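Local coordinates for protein frutapin (Artocarpus altilis, PDB 5M6O) that binds mannose as a jacalin-related plant lectin, holding the sugar at one end of an all-beta domain, at residues G16-D21 against K134-D139; T94-S99 against L140-G145. All blocks are in the same frame, centred on the assembly; numbering follows the deposited sequence.

In the fold
Contacts 1 and 2 lie next to each other at the sugar-binding end of a jacalin-like beta-prism, their centres about 9 Å apart. Along the chain their segments alternate: 16-21, 94-99, 134-139, 140-145. Contact 1 pairs strands 17-20 and 127-137 within one antiparallel sheet of four strands. Strand 141-149 is the other neighbour of 127-137 in that sheet, and in contact 2 it meets strand 95-104 of a second four-stranded sheet. The backbones of K134 and R136 bond to G145 and A143, joining the two contacts. Both end at the same mannose: G16 and D139 hold it from contact 1, L140 and D142 from contact 2.

Contact 1: G16-D21 against K134-D139; sequences GNEWDD and KGRTGD. With MAN (alpha-D-mannopyranose), chain E.
W19 lies with one face of its indole over the backbone of K134 and G135, in the antiparallel pairing of strands 17-20 and 127-137 in a jacalin-like beta-prism. The CA of G135 makes a CH-pi contact 3.8 Å from the centroid of the six-membered ring. Chi1 of 58° sets CG of W19 between its own N and carbonyl carbon, folding the indole over the neighbouring strand, where NE1 reaches T137 OG1 at 2.9 Å. That partner sits near the ring edge, slightly out of its plane, and H57 stacks on the indole as well. Paired backbone bonds join W19 to G135 and N17 to T137.

E18, D20, K134 and R136 point to the other face of the sheet. The guanidinium of R136 passes with one face over the N17-E18 peptide; its NH1 donates to G16 O (2.9 Å), while NE is bonded to G15. R136 NH2 and E18 OE2 form a salt bridge at 3.3 Å, though the hydrogen bond within it is weak and the carboxylate and guanidinium planes stand 81° apart. D20 and K134 share a water between OD2 and NZ; D20 also bonds H147 of its own chain, and K134 forms a salt bridge with E126 of the second subunit. At the mannose end, D139 N donates to O5, and G16 N reaches mannose O3 at 2.9 Å with a nearly straight N-H...O angle of 174°.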
ATOM      1  N   GLY A  16     -31.370   1.445  -3.924  1.00 14.75           N
ATOM      2  CA  GLY A  16     -30.905   0.505  -4.897  1.00 15.34           C
ATOM      3  C   GLY A  16     -30.216  -0.680  -4.242  1.00 15.58           C
ATOM      4  O   GLY A  16     -30.474  -1.007  -3.097  1.00 19.91           O
ATOM      5  N   ASN A  17     -29.412  -1.368  -5.028  1.00 15.51           N
ATOM      6  CA  ASN A  17     -28.689  -2.587  -4.616  1.00 17.16           C
ATOM      7  C   ASN A  17     -27.202  -2.382  -4.777  1.00 14.59           C
ATOM      8  O   ASN A  17     -26.755  -1.882  -5.836  1.00 13.61           O
ATOM      9  CB  ASN A  17     -29.152  -3.716  -5.480  1.00 19.98           C
ATOM     10  CG  ASN A  17     -30.588  -4.137  -5.162  1.00 25.58           C
ATOM     11  OD1 ASN A  17     -30.845  -4.547  -4.051  1.00 27.95           O
ATOM     12  ND2 ASN A  17     -31.471  -4.095  -6.130  1.00 31.36           N
ATOM     13  N   GLU A  18     -26.470  -2.888  -3.793  1.00 12.95           N
ATOM     14  CA  GLU A  18     -25.014  -2.616  -3.673  1.00 13.35           C
ATOM     15  C   GLU A  18     -24.298  -3.489  -4.662  1.00 12.39           C
ATOM     16  O   GLU A  18     -24.727  -4.582  -5.044  1.00 13.68           O
ATOM     17  CB  GLU A  18     -24.525  -2.870  -2.221  1.00 15.72           C
ATOM     18  CG  GLU A  18     -24.486  -4.366  -1.786  1.00 17.22           C
ATOM     19  CD  GLU A  18     -24.628  -4.521  -0.301  1.00 21.71           C
ATOM     20  OE1 GLU A  18     -24.591  -5.666   0.194  1.00 22.04           O
ATOM     21  OE2 GLU A  18     -24.767  -3.479   0.389  1.00 29.84           O
ATOM     22  N   TRP A  19     -23.206  -2.909  -5.131  1.00 10.64           N
ATOM     23  CA  TRP A  19     -22.188  -3.611  -5.970  1.00 11.58           C
ATOM     24  C   TRP A  19     -20.790  -3.024  -5.636  1.00  9.58           C
ATOM     25  O   TRP A  19     -20.635  -1.937  -5.073  1.00 10.46           O
ATOM     26  CB  TRP A  19     -22.581  -3.545  -7.459  1.00 10.93           C
ATOM     27  CG  TRP A  19     -22.742  -2.227  -7.971  1.00 12.20           C
ATOM     28  CD1 TRP A  19     -23.940  -1.567  -8.185  1.00 12.51           C
ATOM     29  CD2 TRP A  19     -21.694  -1.259  -8.373  1.00 11.68           C
ATOM     30  NE1 TRP A  19     -23.705  -0.324  -8.625  1.00 11.34           N
ATOM     31  CE2 TRP A  19     -22.372  -0.094  -8.809  1.00 13.68           C
ATOM     32  CE3 TRP A  19     -20.293  -1.321  -8.521  1.00 12.24           C
ATOM     33  CZ2 TRP A  19     -21.714   0.963  -9.414  1.00 12.73           C
ATOM     34  CZ3 TRP A  19     -19.653  -0.225  -9.058  1.00 12.93           C
ATOM     35  CH2 TRP A  19     -20.331   0.911  -9.395  1.00 13.66           C
ATOM     36  N   ASP A  20     -19.779  -3.840  -5.961  1.00 11.51           N
ATOM     37  CA  ASP A  20     -18.420  -3.508  -5.799  1.00 12.50           C
ATOM     38  C   ASP A  20     -17.678  -4.240  -6.917  1.00 10.81           C
ATOM     39  O   ASP A  20     -17.580  -5.482  -6.856  1.00 10.60           O
ATOM     40  CB  ASP A  20     -17.922  -3.941  -4.418  1.00 13.05           C
ATOM     41  CG  ASP A  20     -16.590  -3.416  -4.114  1.00 15.41           C
ATOM     42  OD1 ASP A  20     -15.858  -2.858  -4.917  1.00 13.71           O
ATOM     43  OD2 ASP A  20     -16.165  -3.582  -2.960  1.00 18.26           O
ATOM     44  N   ASP A  21     -17.054  -3.524  -7.866  1.00 10.51           N
ATOM     45  CA  ASP A  21     -16.263  -4.134  -8.844  1.00 10.77           C
ATOM     46  C   ASP A  21     -14.967  -4.687  -8.280  1.00 11.32           C
ATOM     47  O   ASP A  21     -14.246  -5.584  -8.931  1.00 13.13           O
ATOM     48  CB  ASP A  21     -15.909  -3.155  -9.955  1.00 10.54           C
ATOM     49  CG  ASP A  21     -17.168  -2.785 -10.839  1.00 12.91           C
ATOM     50  OD1 ASP A  21     -18.245  -3.511 -10.739  1.00 13.95           O
ATOM     51  OD2 ASP A  21     -16.938  -1.891 -11.692  1.00 11.77           O
ATOM     52  N   LYS A 134     -17.088   1.169  -6.709  1.00  9.74           N
ATOM     53  CA  LYS A 134     -18.219   0.502  -6.037  1.00 10.18           C
ATOM     54  C   LYS A 134     -19.387   1.399  -6.046  1.00 10.91           C
ATOM     55  O   LYS A 134     -19.186   2.602  -6.215  1.00 10.04           O
ATOM     56  CB  LYS A 134     -17.922   0.008  -4.624  1.00 12.84           C
ATOM     57  CG  LYS A 134     -17.550   1.071  -3.718  1.00 15.74           C
ATOM     58  CD  LYS A 134     -16.987   0.547  -2.382  1.00 22.58           C
ATOM     59  CE  LYS A 134     -17.836  -0.554  -1.747  1.00 26.47           C
ATOM     60  NZ  LYS A 134     -17.661  -0.957  -0.313  1.00 32.39           N
ATOM     61  N   GLY A 135     -20.572   0.845  -5.728  1.00  9.86           N
ATOM     62  CA  GLY A 135     -21.747   1.685  -5.726  1.00 11.38           C
ATOM     63  C   GLY A 135     -23.014   1.037  -5.377  1.00 11.27           C
ATOM     64  O   GLY A 135     -23.021  -0.049  -4.827  1.00 10.72           O
ATOM     65  N   ARG A 136     -24.104   1.676  -5.813  1.00 11.07           N
ATOM     66  CA  ARG A 136     -25.416   1.012  -5.544  1.00 10.40           C
ATOM     67  C   ARG A 136     -26.231   1.454  -6.741  1.00 11.18           C
ATOM     68  O   ARG A 136     -26.142   2.648  -7.126  1.00 10.87           O
ATOM     69  CB  ARG A 136     -26.082   1.600  -4.301  1.00 11.51           C
ATOM     70  CG  ARG A 136     -25.305   1.532  -3.014  1.00 12.53           C
ATOM     71  CD  ARG A 136     -26.074   1.947  -1.730  1.00 13.02           C
ATOM     72  NE  ARG A 136     -27.243   1.115  -1.573  1.00 13.37           N
ATOM     73  CZ  ARG A 136     -27.326  -0.036  -0.904  1.00 15.44           C
ATOM     74  NH1 ARG A 136     -28.422  -0.697  -1.048  1.00 14.11           N
ATOM     75  NH2 ARG A 136     -26.232  -0.663  -0.371  1.00 16.82           N
ATOM     76  N   THR A 137     -27.035   0.558  -7.255  1.00 11.91           N
ATOM     77  CA  THR A 137     -27.797   0.914  -8.408  1.00 14.55           C
ATOM     78  C   THR A 137     -29.179   0.256  -8.254  1.00 15.47           C
ATOM     79  O   THR A 137     -29.249  -0.951  -7.950  1.00 15.87           O
ATOM     80  CB  THR A 137     -27.236   0.392  -9.715  1.00 17.17           C
ATOM     81  OG1 THR A 137     -25.900   0.948  -9.969  1.00 15.00           O
ATOM     82  CG2 THR A 137     -28.231   0.699 -10.907  1.00 20.51           C
ATOM     83  N   GLY A 138     -30.222   1.029  -8.572  1.00 15.47           N
ATOM     84  CA  GLY A 138     -31.583   0.484  -8.663  1.00 18.23           C
ATOM     85  C   GLY A 138     -32.045   0.696 -10.091  1.00 18.54           C
ATOM     86  O   GLY A 138     -31.494   0.133 -11.026  1.00 21.47           O
ATOM     87  N   ASP A 139     -32.987   1.632 -10.295  1.00 20.93           N
ATOM     88  CA  ASP A 139     -33.213   2.282 -11.606  1.00 24.17           C
ATOM     89  C   ASP A 139     -32.152   3.251 -12.002  1.00 20.93           C
ATOM     90  O   ASP A 139     -32.002   3.558 -13.201  1.00 25.44           O
ATOM     91  CB  ASP A 139     -34.603   2.976 -11.688  1.00 31.42           C
ATOM     92  CG  ASP A 139     -35.778   1.995 -11.445  1.00 36.55           C
ATOM     93  OD1 ASP A 139     -35.718   0.817 -11.898  1.00 49.58           O
ATOM     94  OD2 ASP A 139     -36.773   2.412 -10.804  1.00 46.66           O
TER
HETATM   95  C1  MAN E 201     -35.553   1.976  -7.318  1.00 22.71           C
HETATM   96  C2  MAN E 201     -35.094   1.333  -6.038  1.00 22.94           C
HETATM   97  C3  MAN E 201     -34.692   2.425  -5.048  1.00 23.71           C
HETATM   98  C4  MAN E 201     -33.697   3.405  -5.707  1.00 19.87           C
HETATM   99  C5  MAN E 201     -34.236   3.957  -7.081  1.00 21.05           C
HETATM  100  C6  MAN E 201     -33.133   4.742  -7.790  1.00 20.34           C
HETATM  101  O1  MAN E 201     -36.686   2.784  -6.962  1.00 31.06           O
HETATM  102  O2  MAN E 201     -34.128   0.342  -6.525  1.00 25.68           O
HETATM  103  O3  MAN E 201     -34.230   1.830  -3.863  1.00 25.33           O
HETATM  104  O4  MAN E 201     -33.264   4.458  -4.848  1.00 19.16           O
HETATM  105  O5  MAN E 201     -34.597   2.866  -7.966  1.00 20.90           O
HETATM  106  O6  MAN E 201     -32.031   3.862  -8.167  1.00 22.15           O
HETATM  107  O   HOH W   1     -17.798  -3.936  -0.761  1.00 29.32           O

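Contact 2: T94-S99 against L140-G145. With MAN (alpha-D-mannopyranose), chain E.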
ATOM      1  N   THR A  94     -34.338   9.097  -1.004  1.00 23.73           N
ATOM      2  CA  THR A  94     -32.963   9.072  -0.759  1.00 23.85           C
ATOM      3  C   THR A  94     -32.267   9.703  -1.964  1.00 17.11           C
ATOM      4  O   THR A  94     -32.896   9.684  -3.066  1.00 18.85           O
ATOM      5  CB  THR A  94     -32.537   7.606  -0.464  1.00 25.11           C
ATOM      6  OG1 THR A  94     -32.992   6.730  -1.503  1.00 26.56           O
ATOM      7  CG2 THR A  94     -33.185   7.202   0.880  1.00 27.82           C
ATOM      8  N   PRO A  95     -31.087  10.356  -1.713  1.00 20.91           N
ATOM      9  CA  PRO A  95     -30.290  10.963  -2.746  1.00 17.75           C
ATOM     10  C   PRO A  95     -29.709   9.911  -3.687  1.00 15.58           C
ATOM     11  O   PRO A  95     -29.386   8.840  -3.202  1.00 15.72           O
ATOM     12  CB  PRO A  95     -29.129  11.681  -1.979  1.00 21.53           C
ATOM     13  CG  PRO A  95     -29.323  11.318  -0.576  1.00 22.87           C
ATOM     14  CD  PRO A  95     -30.743  10.967  -0.423  1.00 21.94           C
ATOM     15  N   VAL A  96     -29.538  10.271  -4.949  1.00 12.59           N
ATOM     16  CA  VAL A  96     -28.952   9.442  -6.040  1.00 12.89           C
ATOM     17  C   VAL A  96     -27.885  10.317  -6.590  1.00 13.07           C
ATOM     18  O   VAL A  96     -27.763  11.503  -6.263  1.00 10.48           O
ATOM     19  CB  VAL A  96     -29.989   9.048  -7.143  1.00 12.22           C
ATOM     20  CG1 VAL A  96     -31.080   8.195  -6.477  1.00 13.03           C
ATOM     21  CG2 VAL A  96     -30.547  10.258  -7.910  1.00 11.52           C
ATOM     22  N   VAL A  97     -27.057   9.728  -7.446  1.00 10.97           N
ATOM     23  CA  VAL A  97     -25.960  10.493  -8.069  1.00 10.05           C
ATOM     24  C   VAL A  97     -26.630  11.206  -9.270  1.00  9.58           C
ATOM     25  O   VAL A  97     -27.133  10.544 -10.184  1.00  9.79           O
ATOM     26  CB  VAL A  97     -24.858   9.569  -8.531  1.00  9.80           C
ATOM     27  CG1 VAL A  97     -23.801  10.307  -9.443  1.00 11.63           C
ATOM     28  CG2 VAL A  97     -24.276   8.891  -7.329  1.00  9.20           C
ATOM     29  N   ARG A  98     -26.664  12.518  -9.164  1.00  9.89           N
ATOM     30  CA  ARG A  98     -27.364  13.456 -10.151  1.00 10.35           C
ATOM     31  C   ARG A  98     -26.435  13.820 -11.352  1.00 10.78           C
ATOM     32  O   ARG A  98     -26.898  13.984 -12.422  1.00 13.24           O
ATOM     33  CB  ARG A  98     -27.917  14.703  -9.476  1.00 12.19           C
ATOM     34  CG  ARG A  98     -29.024  14.386  -8.470  1.00 12.21           C
ATOM     35  CD  ARG A  98     -30.262  13.710  -9.063  1.00 13.73           C
ATOM     36  NE  ARG A  98     -30.750  14.542 -10.135  1.00 16.13           N
ATOM     37  CZ  ARG A  98     -31.611  15.571 -10.032  1.00 18.96           C
ATOM     38  NH1 ARG A  98     -32.123  15.986  -8.859  1.00 22.13           N
ATOM     39  NH2 ARG A  98     -31.939  16.240 -11.132  1.00 20.80           N
ATOM     40  N   SER A  99     -25.139  13.876 -11.100  1.00 14.05           N
ATOM     41  CA  SER A  99     -24.107  14.208 -12.061  1.00 13.58           C
ATOM     42  C   SER A  99     -22.770  13.586 -11.656  1.00 13.17           C
ATOM     43  O   SER A  99     -22.433  13.439 -10.457  1.00 10.78           O
ATOM     44  CB  SER A  99     -23.961  15.759 -12.152  1.00 13.15           C
ATOM     45  OG  SER A  99     -22.962  16.330 -13.080  1.00 16.90           O
ATOM     46  N   LEU A 140     -31.421   3.798 -11.025  1.00 17.69           N
ATOM     47  CA  LEU A 140     -30.408   4.840 -11.228  1.00 17.74           C
ATOM     48  C   LEU A 140     -29.175   4.516 -10.391  1.00 15.36           C
ATOM     49  O   LEU A 140     -29.236   3.575  -9.574  1.00 15.27           O
ATOM     50  CB  LEU A 140     -30.907   6.205 -10.629  1.00 19.51           C
ATOM     51  CG  LEU A 140     -32.132   6.879 -11.298  1.00 22.98           C
ATOM     52  CD1 LEU A 140     -32.479   8.128 -10.542  1.00 22.02           C
ATOM     53  CD2 LEU A 140     -31.781   7.211 -12.729  1.00 24.72           C
ATOM     54  N   LEU A 141     -28.067   5.233 -10.629  1.00 14.23           N
ATOM     55  CA  LEU A 141     -26.914   5.120  -9.747  1.00 13.37           C
ATOM     56  C   LEU A 141     -27.237   5.850  -8.454  1.00 12.81           C
ATOM     57  O   LEU A 141     -27.191   7.119  -8.431  1.00 15.67           O
ATOM     58  CB  LEU A 141     -25.746   5.799 -10.411  1.00 12.64           C
ATOM     59  CG  LEU A 141     -24.383   5.726  -9.733  1.00 11.08           C
ATOM     60  CD1 LEU A 141     -24.034   4.292  -9.608  1.00 11.13           C
ATOM     61  CD2 LEU A 141     -23.327   6.484 -10.528  1.00 12.84           C
ATOM     62  N   ASP A 142     -27.615   5.123  -7.386  1.00 12.42           N
ATOM     63  CA  ASP A 142     -27.846   5.671  -6.094  1.00 13.13           C
ATOM     64  C   ASP A 142     -26.574   6.153  -5.392  1.00 12.51           C
ATOM     65  O   ASP A 142     -26.596   7.142  -4.642  1.00 13.16           O
ATOM     66  CB  ASP A 142     -28.518   4.631  -5.198  1.00 14.44           C
ATOM     67  CG  ASP A 142     -29.910   4.387  -5.557  1.00 14.92           C
ATOM     68  OD1 ASP A 142     -30.193   3.534  -6.392  1.00 17.66           O
ATOM     69  OD2 ASP A 142     -30.798   5.037  -4.954  1.00 18.72           O
ATOM     70  N   ALA A 143     -25.462   5.411  -5.545  1.00  9.50           N
ATOM     71  CA  ALA A 143     -24.208   5.796  -4.875  1.00  9.33           C
ATOM     72  C   ALA A 143     -23.004   5.405  -5.681  1.00  8.46           C
ATOM     73  O   ALA A 143     -23.132   4.427  -6.449  1.00  7.44           O
ATOM     74  CB  ALA A 143     -24.087   5.272  -3.427  1.00  9.55           C
ATOM     75  N   ILE A 144     -21.861   6.054  -5.362  1.00  8.59           N
ATOM     76  CA  ILE A 144     -20.592   5.610  -5.958  0.50  8.29           C
ATOM     77  C   ILE A 144     -19.443   5.918  -4.967  1.00  9.32           C
ATOM     78  O   ILE A 144     -19.470   6.846  -4.180  1.00  9.06           O
ATOM     79  CB  ILE A 144     -20.359   6.290  -7.348  0.50  7.47           C
ATOM     80  CG1 ILE A 144     -19.257   5.665  -8.205  0.50  6.89           C
ATOM     81  CG2 ILE A 144     -20.090   7.784  -7.213  0.50  7.43           C
ATOM     82  CD1 ILE A 144     -18.612   6.638  -9.151  0.50  6.97           C
ATOM     83  N   GLY A 145     -18.407   5.086  -5.069  1.00  9.06           N
ATOM     84  CA  GLY A 145     -17.218   5.203  -4.241  1.00 10.17           C
ATOM     85  C   GLY A 145     -16.086   4.645  -5.143  1.00  7.88           C
ATOM     86  O   GLY A 145     -16.297   3.989  -6.162  1.00  9.13           O
TER
HETATM   87  C1  MAN E 201     -35.553   1.976  -7.318  1.00 22.71           C
HETATM   88  C2  MAN E 201     -35.094   1.333  -6.038  1.00 22.94           C
HETATM   89  C3  MAN E 201     -34.692   2.425  -5.048  1.00 23.71           C
HETATM   90  C4  MAN E 201     -33.697   3.405  -5.707  1.00 19.87           C
HETATM   91  C5  MAN E 201     -34.236   3.957  -7.081  1.00 21.05           C
HETATM   92  C6  MAN E 201     -33.133   4.742  -7.790  1.00 20.34           C
HETATM   93  O1  MAN E 201     -36.686   2.784  -6.962  1.00 31.06           O
HETATM   94  O2  MAN E 201     -34.128   0.342  -6.525  1.00 25.68           O
HETATM   95  O3  MAN E 201     -34.230   1.830  -3.863  1.00 25.33           O
HETATM   96  O4  MAN E 201     -33.264   4.458  -4.848  1.00 19.16           O
HETATM   97  O5  MAN E 201     -34.597   2.866  -7.966  1.00 20.90           O
HETATM   98  O6  MAN E 201     -32.031   3.862  -8.167  1.00 22.15           O
HETATM   99  O   HOH W   2     -30.552   6.439  -2.978  1.00 20.95           O
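V97 fits its side chain against L141, on the tightly packed side of this buried contact. V97 CG2 meets L141 CG at 4.0 Å, and I38 covers both V97 and L141 from strand 38-47. With CG1 anti to the backbone N (chi1 169°), V97 turns CG2 to the 140-145 side, where it also meets the backbone of A143. One direct backbone bond joins the segments: V97 N donates to L141 O at 2.8 Å, almost in line with the carbonyl. V96 sets CG2 against L140 CD1, and F87 touches both side chains.

The two strands meet at an 80° angle, far from the pairing of sheet neighbours: in this jacalin-like beta-prism, 95-99 and 141-145 belong to different four-stranded sheets. D142 and A143 form a classic beta bulge opposite R136.

Toward the mannose the contact is looser and hydrated. T94 OG1 stays 4.4 Å from D142 OD2, and a water fills in: it accepts from T94 OG1 and donates to P95 O, and it also lies against D142 OD2, at a spacing too short to be trusted. V96 CG1 lies beside that carboxylate, 3.5 Å from D142 OD2. Both carboxylate oxygens take the sugar: D142 OD1 accepts from mannose O6, and D142 OD2 from mannose O4 at a short 2.5 Å. Mannose O6 is gripped twice, since it also accepts from L140 N at 2.9 Å.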